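Local structure of MSHA biogenesis protein MshE (Vibrio cholerae, 5HTL) at residues H73-V79 with L93-R97; A105-P109 with I131-L137; R88-A92 with F113-L118. The protein binds the second messenger cyclic di-GMP through its N-terminal MshEN region and probably acts in MSHA pilus biogenesis. One frame throughout, in Å; residues are numbered along the deposited sequence.

Interaction 1 of 3, residues H73-V79 with L93-R97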
loop_
_atom_site.group_PDB
_atom_site.type_symbol
_atom_site.label_atom_id
_atom_site.label_comp_id
_atom_site.label_asym_id
_atom_site.label_seq_id
_atom_site.Cartn_x
_atom_site.Cartn_y
_atom_site.Cartn_z
ATOM N N HIS A 73 -7.679 -5.111 15.632
ATOM C CA HIS A 73 -6.550 -5.579 16.409
ATOM C C HIS A 73 -5.501 -4.481 16.443
ATOM O O HIS A 73 -5.112 -3.932 15.407
ATOM C CB HIS A 73 -5.957 -6.835 15.762
ATOM C CG HIS A 73 -4.717 -7.326 16.437
ATOM N ND1 HIS A 73 -4.742 -8.251 17.458
ATOM C CD2 HIS A 73 -3.412 -7.011 16.247
ATOM C CE1 HIS A 73 -3.509 -8.485 17.866
ATOM N NE2 HIS A 73 -2.683 -7.749 17.148
ATOM N N VAL A 74 -5.062 -4.142 17.645
ATOM C CA VAL A 74 -3.980 -3.199 17.814
ATOM C C VAL A 74 -3.004 -3.798 18.801
ATOM O O VAL A 74 -3.390 -4.200 19.902
ATOM C CB VAL A 74 -4.481 -1.849 18.347
ATOM C CG1 VAL A 74 -3.306 -0.948 18.661
ATOM C CG2 VAL A 74 -5.402 -1.192 17.327
ATOM N N ASP A 75 -1.751 -3.895 18.384
ATOM C CA ASP A 75 -0.698 -4.311 19.292
ATOM C C ASP A 75 -0.374 -3.129 20.194
ATOM O O ASP A 75 0.401 -2.245 19.821
ATOM C CB ASP A 75 0.537 -4.764 18.511
ATOM C CG ASP A 75 1.627 -5.341 19.413
ATOM O OD1 ASP A 75 1.499 -5.253 20.657
ATOM O OD2 ASP A 75 2.617 -5.877 18.872
ATOM N N ILE A 76 -0.975 -3.126 21.381
ATOM C CA ILE A 76 -0.864 -2.004 22.312
ATOM C C ILE A 76 0.589 -1.776 22.769
ATOM O O ILE A 76 0.942 -0.684 23.221
ATOM C CB ILE A 76 -1.864 -2.171 23.494
ATOM C CG1 ILE A 76 -3.289 -2.326 22.954
ATOM C CG2 ILE A 76 -1.816 -0.991 24.448
ATOM C CD1 ILE A 76 -4.365 -2.401 24.032
ATOM N N ASP A 77 1.434 -2.795 22.607
ATOM C CA ASP A 77 2.873 -2.669 22.863
ATOM C C ASP A 77 3.633 -2.000 21.722
ATOM O O ASP A 77 4.771 -1.560 21.898
ATOM C CB ASP A 77 3.503 -4.040 23.120
ATOM C CG ASP A 77 3.984 -4.205 24.548
ATOM O OD1 ASP A 77 5.208 -4.118 24.776
ATOM O OD2 ASP A 77 3.139 -4.420 25.442
ATOM N N ALA A 78 3.019 -1.940 20.547
ATOM C CA ALA A 78 3.687 -1.361 19.393
ATOM C C ALA A 78 3.395 0.139 19.327
ATOM O O ALA A 78 4.198 0.916 18.803
ATOM C CB ALA A 78 3.228 -2.047 18.116
ATOM N N VAL A 79 2.250 0.531 19.879
ATOM C CA VAL A 79 1.820 1.930 19.871
ATOM C C VAL A 79 2.914 2.915 20.321
ATOM O O VAL A 79 3.206 3.862 19.593
ATOM C CB VAL A 79 0.521 2.144 20.690
ATOM C CG1 VAL A 79 0.217 3.626 20.849
ATOM C CG2 VAL A 79 -0.646 1.411 20.043
ATOM N N LEU A 93 -1.018 6.205 13.768
ATOM C CA LEU A 93 -0.957 5.301 14.914
ATOM C C LEU A 93 -0.303 3.994 14.510
ATOM O O LEU A 93 -0.745 3.340 13.568
ATOM C CB LEU A 93 -2.371 5.006 15.424
ATOM C CG LEU A 93 -2.515 4.099 16.654
ATOM C CD1 LEU A 93 -2.011 4.846 17.872
ATOM C CD2 LEU A 93 -3.959 3.669 16.881
ATOM N N VAL A 94 0.746 3.605 15.225
ATOM C CA VAL A 94 1.376 2.309 15.012
ATOM C C VAL A 94 0.524 1.228 15.666
ATOM O O VAL A 94 0.328 1.236 16.885
ATOM C CB VAL A 94 2.778 2.256 15.643
ATOM C CG1 VAL A 94 3.438 0.919 15.327
ATOM C CG2 VAL A 94 3.625 3.411 15.142
ATOM N N ILE A 95 -0.027 0.333 14.848
ATOM C CA ILE A 95 -0.941 -0.696 15.350
ATOM C C ILE A 95 -0.372 -2.104 15.265
ATOM O O ILE A 95 -0.964 -3.048 15.780
ATOM C CB ILE A 95 -2.323 -0.652 14.640
ATOM C CG1 ILE A 95 -2.189 -0.966 13.149
ATOM C CG2 ILE A 95 -3.000 0.705 14.865
ATOM C CD1 ILE A 95 -3.542 -1.134 12.413
ATOM N N GLY A 96 0.775 -2.243 14.621
ATOM C CA GLY A 96 1.417 -3.540 14.538
ATOM C C GLY A 96 2.910 -3.398 14.389
ATOM O O GLY A 96 3.385 -2.449 13.760
ATOM N N ARG A 97 3.650 -4.330 14.983
ATOM C CA ARG A 97 5.074 -4.436 14.727
ATOM C C ARG A 97 5.459 -5.895 14.570
ATOM O O ARG A 97 5.057 -6.735 15.369
ATOM C CB ARG A 97 5.894 -3.828 15.860
ATOM C CG ARG A 97 7.355 -3.651 15.480
ATOM C CD ARG A 97 8.303 -4.262 16.472
ATOM N NE ARG A 97 7.912 -3.995 17.851
ATOM C CZ ARG A 97 8.706 -4.190 18.896
ATOM N NH1 ARG A 97 9.940 -4.637 18.714
ATOM N NH2 ARG A 97 8.270 -3.925 20.120
HETATM O O HOH W 1 2.357 -6.596 16.476
HETATM O O HOH W 2 1.704 5.034 17.532
#

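Interaction 2 of 3, residues A105-P109 with I131-L137. With C2E (9,9'-[(2R,3R,3aS,5S,7aR,9R,10R,10aS,12S,14aR)-3,5,10,12-tetrahydroxy-5,12-dioxidooctahydro-2H,7H-difuro[3,2-d:3',2'-j][1,3,7,9,2,8]tetraoxadiphosphacyclododecine-2,9-diyl]bis(2-amino-1,9-dihydro-6H-purin-6-one)), chain C.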
loop_
_atom_site.group_PDB
_atom_site.type_symbol
_atom_site.label_atom_id
_atom_site.label_comp_id
_atom_site.label_asym_id
_atom_site.label_seq_id
_atom_site.Cartn_x
_atom_site.Cartn_y
_atom_site.Cartn_z
ATOM N N ALA A 105 -1.733 3.037 10.883
ATOM C CA ALA A 105 -3.012 3.614 10.469
ATOM C C ALA A 105 -2.875 5.123 10.371
ATOM O O ALA A 105 -2.370 5.755 11.292
ATOM C CB ALA A 105 -4.113 3.236 11.455
HETATM N N MSE A 106 -3.281 5.706 9.251
HETATM C CA MSE A 106 -3.254 7.160 9.096
HETATM C C MSE A 106 -4.590 7.669 8.623
HETATM O O MSE A 106 -5.305 6.976 7.907
HETATM C CB MSE A 106 -2.209 7.570 8.066
HETATM C CG MSE A 106 -0.800 7.265 8.465
HETATM SE SE MSE A 106 0.397 7.935 7.109
HETATM C CE MSE A 106 0.209 9.836 7.416
ATOM N N SER A 107 -4.921 8.897 9.000
ATOM C CA SER A 107 -6.136 9.529 8.508
ATOM C C SER A 107 -5.907 10.005 7.078
ATOM O O SER A 107 -6.832 10.041 6.268
ATOM C CB SER A 107 -6.507 10.719 9.384
ATOM O OG SER A 107 -5.703 11.825 9.064
ATOM N N ASP A 108 -4.667 10.358 6.760
ATOM C CA ASP A 108 -4.337 10.806 5.409
ATOM C C ASP A 108 -3.035 10.194 4.895
ATOM O O ASP A 108 -1.983 10.811 4.958
ATOM C CB ASP A 108 -4.281 12.336 5.348
ATOM C CG ASP A 108 -4.113 12.857 3.938
ATOM O OD1 ASP A 108 -4.141 12.042 2.996
ATOM O OD2 ASP A 108 -3.953 14.089 3.785
ATOM N N PRO A 109 -3.102 8.967 4.367
ATOM C CA PRO A 109 -1.886 8.343 3.837
ATOM C C PRO A 109 -1.382 9.017 2.551
ATOM O O PRO A 109 -0.259 8.749 2.139
ATOM C CB PRO A 109 -2.318 6.889 3.574
ATOM C CG PRO A 109 -3.803 6.917 3.564
ATOM C CD PRO A 109 -4.226 8.025 4.459
ATOM N N ILE A 131 -5.785 3.042 6.120
ATOM C CA ILE A 131 -6.514 4.276 6.381
ATOM C C ILE A 131 -7.631 4.046 7.411
ATOM O O ILE A 131 -8.279 2.985 7.430
ATOM C CB ILE A 131 -7.045 4.905 5.051
ATOM C CG1 ILE A 131 -7.569 6.326 5.282
ATOM C CG2 ILE A 131 -8.111 4.038 4.406
ATOM C CD1 ILE A 131 -7.890 7.073 3.991
ATOM N N ALA A 132 -7.834 5.025 8.285
ATOM C CA ALA A 132 -8.947 4.986 9.225
ATOM C C ALA A 132 -9.547 6.382 9.309
ATOM O O ALA A 132 -8.865 7.364 9.027
ATOM C CB ALA A 132 -8.458 4.523 10.595
ATOM N N PRO A 133 -10.829 6.483 9.688
ATOM C CA PRO A 133 -11.398 7.816 9.916
ATOM C C PRO A 133 -10.663 8.586 11.008
ATOM O O PRO A 133 -10.208 8.007 12.006
ATOM C CB PRO A 133 -12.829 7.512 10.364
ATOM C CG PRO A 133 -13.120 6.161 9.789
ATOM C CD PRO A 133 -11.832 5.413 9.833
ATOM N N GLU A 134 -10.539 9.896 10.814
ATOM C CA GLU A 134 -9.813 10.731 11.761
ATOM C C GLU A 134 -10.379 10.634 13.172
ATOM O O GLU A 134 -9.619 10.581 14.139
ATOM C CB GLU A 134 -9.780 12.180 11.276
ATOM C CG GLU A 134 -8.804 13.065 12.012
ATOM C CD GLU A 134 -8.658 14.410 11.333
ATOM O OE1 GLU A 134 -8.019 14.465 10.261
ATOM O OE2 GLU A 134 -9.197 15.403 11.863
ATOM N N LYS A 135 -11.705 10.569 13.289
ATOM C CA LYS A 135 -12.338 10.463 14.606
ATOM C C LYS A 135 -11.859 9.206 15.314
ATOM O O LYS A 135 -11.554 9.231 16.507
ATOM C CB LYS A 135 -13.862 10.442 14.483
ATOM C CG LYS A 135 -14.588 10.486 15.831
ATOM C CD LYS A 135 -16.102 10.368 15.670
ATOM C CE LYS A 135 -16.836 10.619 16.987
ATOM N NZ LYS A 135 -18.316 10.450 16.852
ATOM N N GLN A 136 -11.754 8.107 14.573
ATOM C CA GLN A 136 -11.276 6.860 15.161
ATOM C C GLN A 136 -9.815 6.900 15.579
ATOM O O GLN A 136 -9.446 6.303 16.593
ATOM C CB GLN A 136 -11.509 5.698 14.211
ATOM C CG GLN A 136 -12.974 5.358 14.047
ATOM C CD GLN A 136 -13.155 4.054 13.328
ATOM O OE1 GLN A 136 -12.222 3.560 12.697
ATOM N NE2 GLN A 136 -14.351 3.482 13.413
ATOM N N LEU A 137 -8.989 7.593 14.796
ATOM C CA LEU A 137 -7.581 7.795 15.133
ATOM C C LEU A 137 -7.452 8.538 16.458
ATOM O O LEU A 137 -6.680 8.142 17.336
ATOM C CB LEU A 137 -6.871 8.608 14.045
ATOM C CG LEU A 137 -5.824 7.989 13.112
ATOM C CD1 LEU A 137 -5.116 6.772 13.714
ATOM C CD2 LEU A 137 -6.425 7.670 11.751
HETATM P P1 C2E C . -4.216 12.900 -7.383
HETATM O O2P C2E C . -5.566 12.226 -7.342
HETATM O O1P C2E C . -3.217 12.148 -8.237
HETATM O "O5'" C2E C . -4.424 14.370 -7.924
HETATM C "C5'" C2E C . -3.447 15.371 -7.978
HETATM C "C4'" C2E C . -3.960 16.704 -8.276
HETATM O "O4'" C2E C . -4.552 16.740 -9.539
HETATM C "C3'" C2E C . -5.036 17.119 -7.310
HETATM O "O3'" C2E C . -4.477 17.865 -6.256
HETATM C "C2'" C2E C . -5.957 17.814 -8.094
HETATM O "O2'" C2E C . -5.683 19.231 -8.053
HETATM C "C1'" C2E C . -5.833 17.295 -9.478
HETATM N N9 C2E C . -6.773 16.246 -9.728
HETATM C C8 C2E C . -7.247 15.171 -9.104
HETATM N N7 C2E C . -8.102 14.589 -9.954
HETATM C C5 C2E C . -8.150 15.313 -11.112
HETATM C C6 C2E C . -8.871 15.126 -12.298
HETATM O O6 C2E C . -9.713 14.082 -12.435
HETATM N N1 C2E C . -8.725 16.008 -13.294
HETATM C C2 C2E C . -7.888 17.039 -13.156
HETATM N N2 C2E C . -7.777 17.946 -14.256
HETATM N N3 C2E C . -7.166 17.261 -12.035
HETATM C C4 C2E C . -7.274 16.414 -10.987
HETATM P P11 C2E C . -5.025 17.725 -4.767
HETATM O O21 C2E C . -4.388 18.779 -3.877
HETATM O O11 C2E C . -6.505 17.970 -4.809
HETATM O O5A C2E C . -4.847 16.273 -4.223
HETATM C C5A C2E C . -3.565 15.692 -4.046
HETATM C C4A C2E C . -3.539 14.262 -3.871
HETATM O O4A C2E C . -4.152 13.902 -2.584
HETATM C C3A C2E C . -4.346 13.539 -4.878
HETATM O O3A C2E C . -3.582 12.999 -5.937
HETATM C C2A C2E C . -5.047 12.470 -4.140
HETATM O O2A C2E C . -4.345 11.293 -4.071
HETATM C C1A C2E C . -5.208 12.987 -2.755
HETATM N N91 C2E C . -6.426 13.714 -2.424
HETATM C C81 C2E C . -7.227 14.439 -3.229
HETATM N N71 C2E C . -8.224 14.978 -2.506
HETATM C C51 C2E C . -8.056 14.602 -1.215
HETATM C C61 C2E C . -8.733 14.834 -0.012
HETATM O O61 C2E C . -9.870 15.621 0.050
HETATM N N11 C2E C . -8.275 14.286 1.112
HETATM C C21 C2E C . -7.184 13.527 1.110
HETATM N N21 C2E C . -6.787 12.991 2.350
HETATM N N31 C2E C . -6.491 13.278 -0.009
HETATM C C41 C2E C . -6.917 13.810 -1.174
HETATM O O HOH W 3 -9.311 9.301 6.945
HETATM O O HOH W 4 -7.684 13.343 7.185
#

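Interaction 3 of 3, residues R88-A92 with F113-L118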
loop_
_atom_site.group_PDB
_atom_site.type_symbol
_atom_site.label_atom_id
_atom_site.label_comp_id
_atom_site.label_asym_id
_atom_site.label_seq_id
_atom_site.Cartn_x
_atom_site.Cartn_y
_atom_site.Cartn_z
ATOM N N ARG A 88 -0.026 12.293 17.259
ATOM C CA ARG A 88 -1.083 13.291 17.144
ATOM C C ARG A 88 -0.813 14.303 16.033
ATOM O O ARG A 88 -1.713 14.603 15.256
ATOM C CB ARG A 88 -1.332 13.977 18.490
ATOM C CG ARG A 88 -1.938 13.019 19.524
ATOM C CD ARG A 88 -2.237 13.743 20.843
ATOM N NE ARG A 88 -2.845 12.873 21.851
ATOM C CZ ARG A 88 -4.150 12.609 21.943
ATOM N NH1 ARG A 88 -5.013 13.110 21.065
ATOM N NH2 ARG A 88 -4.600 11.820 22.906
ATOM N N ARG A 89 0.419 14.794 15.927
ATOM C CA ARG A 89 0.762 15.758 14.870
ATOM C C ARG A 89 0.535 15.188 13.480
ATOM O O ARG A 89 -0.002 15.867 12.597
ATOM C CB ARG A 89 2.224 16.214 14.975
ATOM C CG ARG A 89 2.637 17.205 13.864
ATOM C CD ARG A 89 3.405 16.494 12.757
ATOM N NE ARG A 89 3.603 17.254 11.518
ATOM C CZ ARG A 89 2.803 17.196 10.453
ATOM N NH1 ARG A 89 1.717 16.434 10.463
ATOM N NH2 ARG A 89 3.087 17.909 9.371
ATOM N N LEU A 90 0.937 13.928 13.297
ATOM C CA LEU A 90 0.961 13.283 11.993
ATOM C C LEU A 90 -0.327 12.533 11.696
ATOM O O LEU A 90 -0.503 12.012 10.584
ATOM C CB LEU A 90 2.140 12.306 11.941
ATOM C CG LEU A 90 3.514 12.965 12.056
ATOM C CD1 LEU A 90 4.608 11.924 12.241
ATOM C CD2 LEU A 90 3.770 13.787 10.805
ATOM N N ARG A 91 -1.226 12.477 12.675
ATOM C CA ARG A 91 -2.450 11.672 12.597
ATOM C C ARG A 91 -2.131 10.248 12.134
ATOM O O ARG A 91 -2.681 9.747 11.147
ATOM C CB ARG A 91 -3.518 12.359 11.740
ATOM C CG ARG A 91 -3.926 13.735 12.301
ATOM C CD ARG A 91 -4.897 14.451 11.369
ATOM N NE ARG A 91 -4.252 14.796 10.109
ATOM C CZ ARG A 91 -4.899 15.210 9.022
ATOM N NH1 ARG A 91 -6.216 15.355 9.048
ATOM N NH2 ARG A 91 -4.225 15.486 7.918
ATOM N N ALA A 92 -1.242 9.604 12.883
ATOM C CA ALA A 92 -0.717 8.276 12.557
ATOM C C ALA A 92 -0.619 7.468 13.831
ATOM O O ALA A 92 -0.195 7.984 14.858
ATOM C CB ALA A 92 0.653 8.404 11.919
ATOM N N PHE A 113 3.932 15.099 3.062
ATOM C CA PHE A 113 4.636 15.907 4.048
ATOM C C PHE A 113 4.662 15.145 5.382
ATOM O O PHE A 113 5.713 15.009 6.008
ATOM C CB PHE A 113 3.937 17.261 4.193
ATOM C CG PHE A 113 4.749 18.293 4.921
ATOM C CD1 PHE A 113 5.862 18.867 4.325
ATOM C CD2 PHE A 113 4.385 18.703 6.190
ATOM C CE1 PHE A 113 6.605 19.820 4.987
ATOM C CE2 PHE A 113 5.133 19.659 6.865
ATOM C CZ PHE A 113 6.236 20.217 6.254
ATOM N N ALA A 114 3.508 14.618 5.794
ATOM C CA ALA A 114 3.442 13.797 7.009
ATOM C C ALA A 114 4.225 12.489 6.871
ATOM O O ALA A 114 4.859 12.039 7.814
ATOM C CB ALA A 114 1.987 13.524 7.411
ATOM N N GLN A 115 4.184 11.875 5.693
ATOM C CA GLN A 115 4.903 10.629 5.454
ATOM C C GLN A 115 6.399 10.806 5.635
ATOM O O GLN A 115 7.066 9.954 6.227
ATOM C CB GLN A 115 4.638 10.161 4.030
ATOM C CG GLN A 115 5.139 8.772 3.698
ATOM C CD GLN A 115 4.573 8.268 2.386
ATOM O OE1 GLN A 115 5.172 8.453 1.327
ATOM N NE2 GLN A 115 3.401 7.651 2.446
ATOM N N GLU A 116 6.923 11.909 5.110
ATOM C CA GLU A 116 8.343 12.211 5.239
ATOM C C GLU A 116 8.712 12.329 6.710
ATOM O O GLU A 116 9.739 11.824 7.154
ATOM C CB GLU A 116 8.680 13.506 4.502
ATOM C CG GLU A 116 10.179 13.775 4.370
ATOM C CD GLU A 116 10.797 13.076 3.171
ATOM O OE1 GLU A 116 11.907 13.472 2.757
ATOM O OE2 GLU A 116 10.173 12.134 2.639
ATOM N N ALA A 117 7.856 13.005 7.467
ATOM C CA ALA A 117 8.037 13.153 8.898
ATOM C C ALA A 117 8.042 11.810 9.612
ATOM O O ALA A 117 8.906 11.532 10.446
ATOM C CB ALA A 117 6.950 14.037 9.460
ATOM N N LEU A 118 7.066 10.974 9.282
ATOM C CA LEU A 118 6.954 9.651 9.883
ATOM C C LEU A 118 8.218 8.828 9.626
ATOM O O LEU A 118 8.734 8.166 10.531
ATOM C CB LEU A 118 5.734 8.930 9.302
ATOM C CG LEU A 118 5.125 7.775 10.082
ATOM C CD1 LEU A 118 4.724 8.219 11.461
ATOM C CD2 LEU A 118 3.907 7.291 9.302
#

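Interaction 1 of 3, residues H73-V79 with L93-R97
Asp-75 N donates to Ile-95 O over 2.8 Å, and an N-H...O angle of 171° makes this bond almost straight. It is the one direct hydrogen bond between loop 73-79 and strand 93-97, and it falls at a classic beta bulge, where Ile-95 and Gly-96 both face Arg-103 of the adjoining strand. The Asp-75 side chain can be followed outward from there. Its CB rests 3.6 Å from Ile-95 O. CG stands opposite the backbone N (chi1 -174°), which sends the carboxylate along the loop. OD1 then accepts from Asp-77 N at 3.1 Å, from above the carboxylate plane, and so closes an Asx turn. OD2 takes a hydrogen bond from a water that in turn accepts from Arg-97 N at 3.0 Å. One carboxylate thus shapes the loop and reaches the strand through a water.

Apolar contacts flank this polar line. Val-74 CG2 meets Ile-95 CG2 at 3.9 Å, the two side chains crossing nearly at right angles, and Ala-78 CB touches Arg-97 CB at the same separation. Tyr-144 of the C-terminal helix packs on both Val-74 and Val-79. A second water joins Val-79 O to Val-94 N. Buried Val-94 O has no hydrogen-bond donor in the model; Val-79 CA approaches it at 3.4 Å in a C-H...O contact, with Val-79 CG2 at 3.3 Å.

Interaction 2 of 3, residues A105-P109 with I131-L137
Met-106, a selenomethionine here, and Ile-131 form a parallel beta bridge in which Ala-132 N donates to Met-106 O at 3.2 Å with an N-H...O angle of 157°. The bridge closes the ends of strands 101-106 and 126-131 just before Pro-133, which takes the N-cap position of helix 134-144, and two C-H...O contacts extend it: Ile-131 CA also approaches Met-106 O, and Ser-107 CA lies 3.5 Å from Ala-132 O. A water donates to both Ser-107 O and Ala-132 O where the two segments begin to part.

Ile-131 reaches over with CG1 and CD1, which both lie against Pro-109 CD, the CD1 atom at 3.8 Å; the two side chains cross close to perpendicular. Leu-137, one turn into the helix, straddles segment 105-109 with its methyls. CD2 comes to 3.4 Å from Ser-107 N, while CD1 lies near Ala-105 O. Ser-107 OG and Glu-134 OE1 do not bond directly, but one water is hydrogen-bonded to both; that carboxylate is also paired with Arg-91 in a salt bridge modelled unusually short, so its exact geometry is doubtful.

Beyond the bridge the loop enters the cyclic di-GMP pocket, to which Gln-61 and Arg-7 also contribute hydrogen bonds. Asp-108 turns away from segment 131-137, its CG opposite the backbone N (chi1 -173°), which directs the carboxylate to the amino group of one guanine. There the exocyclic amine N21 of the ligand donates to Asp-108 OD1 at 2.9 Å, with an N-H...O angle of 152°.

Interaction 3 of 3, residues R88-A92 with F113-L118
Leu-90 swings CG opposite its carbonyl carbon (chi1 -64°), while Leu-118 sets CG opposite its backbone N, and these two choices bring the CD1 methyls of Leu-90 and Leu-118 to 3.8 Å from one another. Arg-89 bends at chi2 (-100°), and its guanidinium group ends beside Phe-113 of helix 112-121.

Leu-90 is the centre of the contact. Its two methyls divide the work. CD1 takes Leu-118, whereas CD2 nestles against the small residues on the facing helix, at 3.5 Å from Ala-117 CB and 3.8 Å from Ala-114 CB. The first of these carbon pairs is tighter than ordinary van der Waals contact. CD2 also lies 3.6 Å from Ala-114 O. The alanine side chains, being single methyls, let the leucine come this close to the helix backbone; the CA atoms of Leu-90 and Ala-114 are 5.6 Å apart. Deeper in, Ala-92 CB meets Leu-118 CD1 at 4.1 Å.

Nearer the solvent Arg-89 NH2 lies 3.5 Å from Phe-113 CD2. It sits at the edge of the ring, near the ring plane, and the planes of guanidinium and ring are 44° apart; this is an edge contact and does not have the geometry of a cation-pi stack. No hydrogen bond joins the two segments.

Met-106 and Ile-104 lie beneath this packing: Ala-92 touches both, Ala-114 the former and Leu-118 the latter. The end of helix 84-90 thus packs against helix 112-121, which lies on the Ile-104 and Met-106 side of the sheet. Arg-91, with positive phi, is the C-prime residue of the Schellman motif that closes this helix-to-strand turn into strand 92-98.

Overall arrangement
All three contacts belong to the MshEN domain and gather round its three-stranded mixed sheet. Interactions 1 and 2 are in series along the chain, whereas interaction 3 alternates with each of them. Their centres lie 14 Å (1 and 2), 16 Å (1 and 3) and 11 Å (2 and 3) apart. Interactions 1 and 2 meet in the sheet through neighbouring strands 92-98 and 101-106, and interaction 3 joins 2 through Arg-91. Helix 112-121 packs on the Met-106 side of the sheet; helix 134-144 lies on the Ala-105 side. Of the three, interaction 2 touches cyclic di-GMP directly, through Asp-108; side chains of interactions 1 and 3 come within about 12 and 10 Å of a bound ligand.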